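Local coordinates for SVS_variant_AS1 (Streptomyces sp. CWA1, PDB 6TJA), which probably catalyses the cyclisation of geranylgeranyl diphosphate to the diterpene spiroviolene, as a reconstructed and engineered ancestral class I terpene cyclase, at residues G94-S97 with Q102-A105; E45-W50 with D87-D92. All coordinates share one frame; numbering follows the deposited sequence.

Contact 1: residues G94-S97 with Q102-A105; sequences GPLS and QFNA
L96 carries this contact, pushing its branched end against the backbone and first side-chain carbons of Q102 and F103. The methyl CD2 of L96 comes to 3.7 Å from CA of F103 and 3.8 Å from its N, so it rests on the helix backbone. One carbon back, CG of L96 lies 4.1 Å from CB of Q102, and the two side chains cross at about a right angle. Q102 meets the leucine through that CB, while its chain runs on extended beyond CG. CD2 of L96 is also 4.2 Å from CB of F103, and meets the ring itself at an oblique angle. Across the contact the touching is van der Waals, with no polar pair. On its own side, the short turn bearing L96 is tied by S97, whose OG gives a 3.1 Å hydrogen bond to O of G94, in the carbonyl plane. F103 has CG anti to the backbone N (chi1 -176°), which sends the ring off to V160, A161 and I164 of helix 143-169. The loop from helix 70-91 is thereby folded back on the start of helix 100-115, next to the dimer interface, where N104 hydrogen-bonds N104 of the second subunit.

Contact 2: residues E45-W50 with D87-D92; sequences EEERAW and DDHRCD
W50 lays the six-membered part of its indole against the side chain of D88, CH2 of the ring reaching CB of D88 at 3.6 Å. Carboxylate and ring are stacked, their planes 20° apart, with CG of D88 over one face, 3.8 Å from CZ2 of W50. D88 reaches out with CG anti to the backbone N (chi1 177°), so its carboxylate lies over a face of W50 while its OD2 sits 3.9 Å above the centre of the imidazole of its neighbour H89. The second pairing is E47 with H89. Its carboxylate carbon CD stands 3.3 Å from NE2 of H89, the two planes 33° apart; OE2 of E47 is 3.4 Å from that NE2, but the angle is too poor for a hydrogen bond. The imidazole is held from behind, ND1 bonding to O of A85 one turn earlier, while OE2 of E47 has weak partners in A43 and R125. The sequence D87-D92 matches the aspartate-rich DDxxxD motif, which in class I terpene synthases binds magnesium. One carboxylate is thus stacked over the indole and another meets an imidazole obliquely, with no directional bond in either pair; the D88-W50 overlap is van der Waals contact, mainly through CB and CG, to which the charge probably adds little attraction, and any between E47 and H89 is probably diffuse electrostatics.

The end of helix 70-91 is common ground: contact 2 uses the C-terminal part of that helix, within D87-D92, and contact 1 uses the loop that follows it. The two touch directly, CB of S97 lying 3.3 Å from O of C91; their centres are 15 Å apart. Contact 2 is a surface contact in which carboxylates meet aromatic rings. Contact 1 is partly buried, with F103 as its buried member, and is made by van der Waals contact of a leucine with a helix, beside the second subunit. Contact 2 thus brings helix 45-52 against the aspartate-rich end of helix 70-91, while contact 1 holds the loop beyond it to helix 100-115, whose F103 also packs on C91, CE1 to SG 3.9 Å.

Contact 1: residues G94-S97 with Q102-A105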
ATOM      1  N   GLY A  94     -14.213 -14.832  11.805  1.00 60.09           N
ATOM      2  CA  GLY A  94     -13.676 -15.281  13.081  1.00 51.76           C
ATOM      3  C   GLY A  94     -13.512 -14.244  14.165  1.00 47.71           C
ATOM      4  O   GLY A  94     -14.099 -13.214  14.124  1.00 42.52           O
ATOM      5  N   PRO A  95     -12.689 -14.524  15.166  1.00 50.72           N
ATOM      6  CA  PRO A  95     -12.515 -13.554  16.242  1.00 47.95           C
ATOM      7  C   PRO A  95     -11.995 -12.200  15.754  1.00 53.91           C
ATOM      8  O   PRO A  95     -12.408 -11.219  16.304  1.00 53.96           O
ATOM      9  CB  PRO A  95     -11.515 -14.224  17.167  1.00 47.94           C
ATOM     10  CG  PRO A  95     -10.833 -15.218  16.338  1.00 48.96           C
ATOM     11  CD  PRO A  95     -11.822 -15.689  15.343  1.00 50.68           C
ATOM     12  N   LEU A  96     -11.124 -12.151  14.759  1.00 49.32           N
ATOM     13  CA  LEU A  96     -10.597 -10.910  14.252  1.00 47.61           C
ATOM     14  C   LEU A  96     -11.499  -9.941  13.509  1.00 41.27           C
ATOM     15  O   LEU A  96     -11.138  -8.796  13.371  1.00 35.25           O
ATOM     16  CB  LEU A  96      -9.396 -11.202  13.387  1.00 50.31           C
ATOM     17  CG  LEU A  96      -8.154 -11.232  14.223  1.00 54.08           C
ATOM     18  CD1 LEU A  96      -8.161 -12.568  14.881  1.00 60.78           C
ATOM     19  CD2 LEU A  96      -6.916 -11.050  13.390  1.00 55.67           C
ATOM     20  N   SER A  97     -12.666 -10.399  13.087  1.00 35.10           N
ATOM     21  CA  SER A  97     -13.638  -9.622  12.262  1.00 36.53           C
ATOM     22  C   SER A  97     -14.250  -8.444  13.028  1.00 35.18           C
ATOM     23  O   SER A  97     -14.968  -7.655  12.404  1.00 35.66           O
ATOM     24  CB  SER A  97     -14.726 -10.516  11.702  1.00 39.93           C
ATOM     25  OG  SER A  97     -15.665 -10.881  12.706  1.00 42.93           O
ATOM     26  N   GLN A 102      -6.047  -6.490  16.758  1.00 25.74           N
ATOM     27  CA  GLN A 102      -5.397  -7.769  16.393  1.00 26.39           C
ATOM     28  C   GLN A 102      -5.307  -7.880  14.878  1.00 27.80           C
ATOM     29  O   GLN A 102      -4.302  -8.390  14.407  1.00 28.55           O
ATOM     30  CB  GLN A 102      -6.157  -8.966  16.933  1.00 27.35           C
ATOM     31  CG  GLN A 102      -6.113  -9.070  18.440  1.00 29.59           C
ATOM     32  CD  GLN A 102      -6.998 -10.185  18.935  1.00 33.14           C
ATOM     33  OE1 GLN A 102      -6.691 -11.349  18.700  1.00 35.78           O
ATOM     34  NE2 GLN A 102      -8.091  -9.839  19.618  1.00 33.38           N
ATOM     35  N   PHE A 103      -6.293  -7.386  14.128  1.00 30.26           N
ATOM     36  CA  PHE A 103      -6.251  -7.476  12.650  1.00 28.23           C
ATOM     37  C   PHE A 103      -5.095  -6.634  12.092  1.00 26.52           C
ATOM     38  O   PHE A 103      -4.389  -7.099  11.186  1.00 25.73           O
ATOM     39  CB  PHE A 103      -7.576  -7.106  12.000  1.00 30.71           C
ATOM     40  CG  PHE A 103      -7.502  -7.306  10.509  1.00 27.50           C
ATOM     41  CD1 PHE A 103      -7.628  -8.567   9.959  1.00 26.74           C
ATOM     42  CD2 PHE A 103      -7.193  -6.248   9.670  1.00 28.02           C
ATOM     43  CE1 PHE A 103      -7.529  -8.765   8.591  1.00 26.23           C
ATOM     44  CE2 PHE A 103      -7.075  -6.454   8.305  1.00 30.59           C
ATOM     45  CZ  PHE A 103      -7.230  -7.714   7.767  1.00 26.45           C
ATOM     46  N   ASN A 104      -4.882  -5.444  12.635  1.00 25.87           N
ATOM     47  CA  ASN A 104      -3.815  -4.543  12.154  1.00 27.16           C
ATOM     48  C   ASN A 104      -2.477  -5.297  12.227  1.00 29.48           C
ATOM     49  O   ASN A 104      -1.643  -5.103  11.337  1.00 27.84           O
ATOM     50  CB  ASN A 104      -3.839  -3.228  12.915  1.00 25.91           C
ATOM     51  CG  ASN A 104      -5.031  -2.356  12.587  1.00 24.43           C
ATOM     52  OD1 ASN A 104      -5.840  -2.683  11.718  1.00 24.91           O
ATOM     53  ND2 ASN A 104      -5.101  -1.214  13.241  1.00 22.92           N
ATOM     54  N   ALA A 105      -2.272  -6.131  13.240  1.00 26.99           N
ATOM     55  CA  ALA A 105      -1.011  -6.875  13.415  1.00 28.64           C
ATOM     56  C   ALA A 105      -0.960  -8.009  12.388  1.00 29.22           C
ATOM     57  O   ALA A 105       0.102  -8.179  11.729  1.00 25.86           O
ATOM     58  CB  ALA A 105      -0.864  -7.381  14.832  1.00 29.13           C
TER

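Contact 2: residues E45-W50 with D87-D92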
ATOM      1  N   GLU A  45     -11.224 -31.154   6.123  1.00 64.89           N
ATOM      2  CA  GLU A  45     -11.799 -31.544   4.805  1.00 66.30           C
ATOM      3  C   GLU A  45     -12.971 -30.614   4.442  1.00 56.95           C
ATOM      4  O   GLU A  45     -13.079 -30.249   3.265  1.00 48.53           O
ATOM      5  CB  GLU A  45     -12.237 -33.014   4.829  1.00 75.89           C
ATOM      6  CG  GLU A  45     -12.778 -33.528   3.494  1.00 81.71           C
ATOM      7  CD  GLU A  45     -11.777 -33.580   2.345  1.00 87.69           C
ATOM      8  OE1 GLU A  45     -10.552 -33.510   2.608  1.00 91.70           O
ATOM      9  OE2 GLU A  45     -12.222 -33.699   1.184  1.00 86.07           O
ATOM     10  N   GLU A  46     -13.814 -30.231   5.400  1.00 56.14           N
ATOM     11  CA  GLU A  46     -14.949 -29.301   5.154  1.00 64.49           C
ATOM     12  C   GLU A  46     -14.432 -27.973   4.558  1.00 62.42           C
ATOM     13  O   GLU A  46     -15.123 -27.420   3.686  1.00 54.52           O
ATOM     14  CB  GLU A  46     -15.752 -29.077   6.436  1.00 71.33           C
ATOM     15  CG  GLU A  46     -16.962 -28.171   6.229  1.00 82.17           C
ATOM     16  CD  GLU A  46     -17.802 -27.921   7.473  1.00 88.40           C
ATOM     17  OE1 GLU A  46     -18.901 -28.527   7.589  1.00 89.02           O
ATOM     18  OE2 GLU A  46     -17.362 -27.114   8.323  1.00 74.33           O
ATOM     19  N   GLU A  47     -13.275 -27.474   5.016  1.00 62.01           N
ATOM     20  CA  GLU A  47     -12.645 -26.208   4.542  1.00 64.87           C
ATOM     21  C   GLU A  47     -12.098 -26.378   3.116  1.00 57.32           C
ATOM     22  O   GLU A  47     -12.429 -25.541   2.275  1.00 53.29           O
ATOM     23  CB  GLU A  47     -11.513 -25.761   5.466  1.00 70.35           C
ATOM     24  CG  GLU A  47     -11.985 -25.319   6.836  1.00 77.21           C
ATOM     25  CD  GLU A  47     -10.911 -24.629   7.657  1.00 85.90           C
ATOM     26  OE1 GLU A  47     -11.103 -24.515   8.881  1.00 78.57           O
ATOM     27  OE2 GLU A  47      -9.882 -24.198   7.063  1.00 98.68           O
ATOM     28  N   ARG A  48     -11.285 -27.411   2.870  1.00 55.03           N
ATOM     29  CA  ARG A  48     -10.798 -27.805   1.520  1.00 54.88           C
ATOM     30  C   ARG A  48     -11.961 -27.789   0.518  1.00 51.45           C
ATOM     31  O   ARG A  48     -11.829 -27.177  -0.542  1.00 53.58           O
ATOM     32  CB  ARG A  48     -10.147 -29.191   1.551  1.00 58.54           C
ATOM     33  CG  ARG A  48      -8.669 -29.176   1.911  1.00 65.56           C
ATOM     34  CD  ARG A  48      -8.040 -30.557   1.843  1.00 68.25           C
ATOM     35  NE  ARG A  48      -8.425 -31.317   3.022  1.00 80.74           N
ATOM     36  CZ  ARG A  48      -7.897 -31.161   4.239  1.00 87.48           C
ATOM     37  NH1 ARG A  48      -6.930 -30.276   4.443  1.00 82.80           N
ATOM     38  NH2 ARG A  48      -8.339 -31.896   5.249  1.00 79.15           N
ATOM     39  N   ALA A  49     -13.070 -28.449   0.824  1.00 47.14           N
ATOM     40  CA  ALA A  49     -14.227 -28.536  -0.090  1.00 47.50           C
ATOM     41  C   ALA A  49     -14.838 -27.140  -0.270  1.00 44.72           C
ATOM     42  O   ALA A  49     -15.256 -26.821  -1.403  1.00 44.43           O
ATOM     43  CB  ALA A  49     -15.244 -29.518   0.437  1.00 50.83           C
ATOM     44  N   TRP A  50     -14.905 -26.343   0.799  1.00 43.52           N
ATOM     45  CA  TRP A  50     -15.413 -24.943   0.723  1.00 47.73           C
ATOM     46  C   TRP A  50     -14.556 -24.153  -0.283  1.00 45.22           C
ATOM     47  O   TRP A  50     -15.133 -23.526  -1.193  1.00 40.26           O
ATOM     48  CB  TRP A  50     -15.461 -24.258   2.095  1.00 49.49           C
ATOM     49  CG  TRP A  50     -16.164 -22.939   2.021  1.00 57.25           C
ATOM     50  CD1 TRP A  50     -17.502 -22.709   2.168  1.00 60.09           C
ATOM     51  CD2 TRP A  50     -15.566 -21.663   1.718  1.00 60.61           C
ATOM     52  NE1 TRP A  50     -17.777 -21.377   1.994  1.00 63.74           N
ATOM     53  CE2 TRP A  50     -16.611 -20.710   1.714  1.00 65.50           C
ATOM     54  CE3 TRP A  50     -14.257 -21.231   1.454  1.00 62.25           C
ATOM     55  CZ2 TRP A  50     -16.378 -19.355   1.455  1.00 65.72           C
ATOM     56  CZ3 TRP A  50     -14.027 -19.895   1.194  1.00 59.27           C
ATOM     57  CH2 TRP A  50     -15.079 -18.974   1.184  1.00 64.78           C
ATOM     58  N   ASP A  87     -10.216 -14.242   3.346  1.00 36.01           N
ATOM     59  CA  ASP A  87     -11.378 -13.375   3.625  1.00 37.81           C
ATOM     60  C   ASP A  87     -12.298 -14.108   4.608  1.00 39.84           C
ATOM     61  O   ASP A  87     -12.631 -13.515   5.639  1.00 38.37           O
ATOM     62  CB  ASP A  87     -12.135 -12.961   2.362  1.00 38.49           C
ATOM     63  CG  ASP A  87     -13.249 -11.979   2.681  1.00 42.23           C
ATOM     64  OD1 ASP A  87     -12.942 -10.912   3.257  1.00 45.90           O
ATOM     65  OD2 ASP A  87     -14.417 -12.304   2.401  1.00 54.56           O
ATOM     66  N   ASP A  88     -12.649 -15.370   4.332  1.00 41.49           N
ATOM     67  CA  ASP A  88     -13.729 -16.102   5.054  1.00 46.20           C
ATOM     68  C   ASP A  88     -13.279 -16.557   6.461  1.00 47.99           C
ATOM     69  O   ASP A  88     -14.147 -16.596   7.335  1.00 47.26           O
ATOM     70  CB  ASP A  88     -14.256 -17.266   4.212  1.00 45.38           C
ATOM     71  CG  ASP A  88     -15.303 -18.121   4.904  1.00 42.06           C
ATOM     72  OD1 ASP A  88     -16.497 -17.737   4.903  1.00 40.64           O
ATOM     73  OD2 ASP A  88     -14.905 -19.173   5.407  1.00 43.08           O
ATOM     74  N   HIS A  89     -12.009 -16.840   6.677  1.00 48.05           N
ATOM     75  CA  HIS A  89     -11.524 -17.272   7.965  1.00 48.43           C
ATOM     76  C   HIS A  89     -10.871 -16.201   8.834  1.00 46.30           C
ATOM     77  O   HIS A  89     -10.767 -16.386  10.004  1.00 45.24           O
ATOM     78  CB  HIS A  89     -10.506 -18.388   7.811  1.00 49.44           C
ATOM     79  CG  HIS A  89     -11.074 -19.661   7.308  1.00 64.89           C
ATOM     80  ND1 HIS A  89     -10.888 -20.095   6.017  1.00 69.50           N
ATOM     81  CD2 HIS A  89     -11.819 -20.606   7.917  1.00 71.92           C
ATOM     82  CE1 HIS A  89     -11.509 -21.242   5.846  1.00 76.80           C
ATOM     83  NE2 HIS A  89     -12.080 -21.576   6.985  1.00 76.32           N
ATOM     84  N   ARG A  90     -10.418 -15.100   8.270  1.00 40.75           N
ATOM     85  CA  ARG A  90      -9.715 -14.106   9.060  1.00 39.58           C
ATOM     86  C   ARG A  90     -10.193 -12.701   8.968  1.00 38.26           C
ATOM     87  O   ARG A  90      -9.829 -11.896   9.753  1.00 45.39           O
ATOM     88  CB  ARG A  90      -8.256 -14.042   8.631  1.00 38.44           C
ATOM     89  CG  ARG A  90      -7.510 -15.330   8.704  1.00 41.26           C
ATOM     90  CD  ARG A  90      -6.686 -15.425   9.960  1.00 47.34           C
ATOM     91  NE  ARG A  90      -6.435 -16.802  10.285  1.00 50.57           N
ATOM     92  CZ  ARG A  90      -5.249 -17.372  10.268  1.00 53.15           C
ATOM     93  NH1 ARG A  90      -4.163 -16.688   9.951  1.00 56.34           N
ATOM     94  NH2 ARG A  90      -5.159 -18.643  10.560  1.00 50.16           N
ATOM     95  N   CYS A  91     -11.010 -12.417   7.998  1.00 40.20           N
ATOM     96  CA  CYS A  91     -11.457 -11.037   7.706  1.00 37.07           C
ATOM     97  C   CYS A  91     -12.931 -10.926   8.070  1.00 37.45           C
ATOM     98  O   CYS A  91     -13.270 -10.023   8.819  1.00 39.15           O
ATOM     99  CB  CYS A  91     -11.183 -10.658   6.249  1.00 37.89           C
ATOM    100  SG  CYS A  91      -9.418 -10.703   5.800  1.00 37.77           S
ATOM    101  N   ASP A  92     -13.763 -11.846   7.584  1.00 45.30           N
ATOM    102  CA  ASP A  92     -15.249 -11.703   7.578  1.00 48.12           C
ATOM    103  C   ASP A  92     -15.898 -12.420   8.784  1.00 46.61           C
ATOM    104  O   ASP A  92     -16.970 -11.964   9.177  1.00 43.41           O
ATOM    105  CB  ASP A  92     -15.824 -12.155   6.227  1.00 51.40           C
ATOM    106  CG  ASP A  92     -17.193 -11.577   5.920  1.00 58.33           C
ATOM    107  OD1 ASP A  92     -17.348 -10.335   6.052  1.00 61.90           O
ATOM    108  OD2 ASP A  92     -18.100 -12.373   5.569  1.00 63.91           O
TER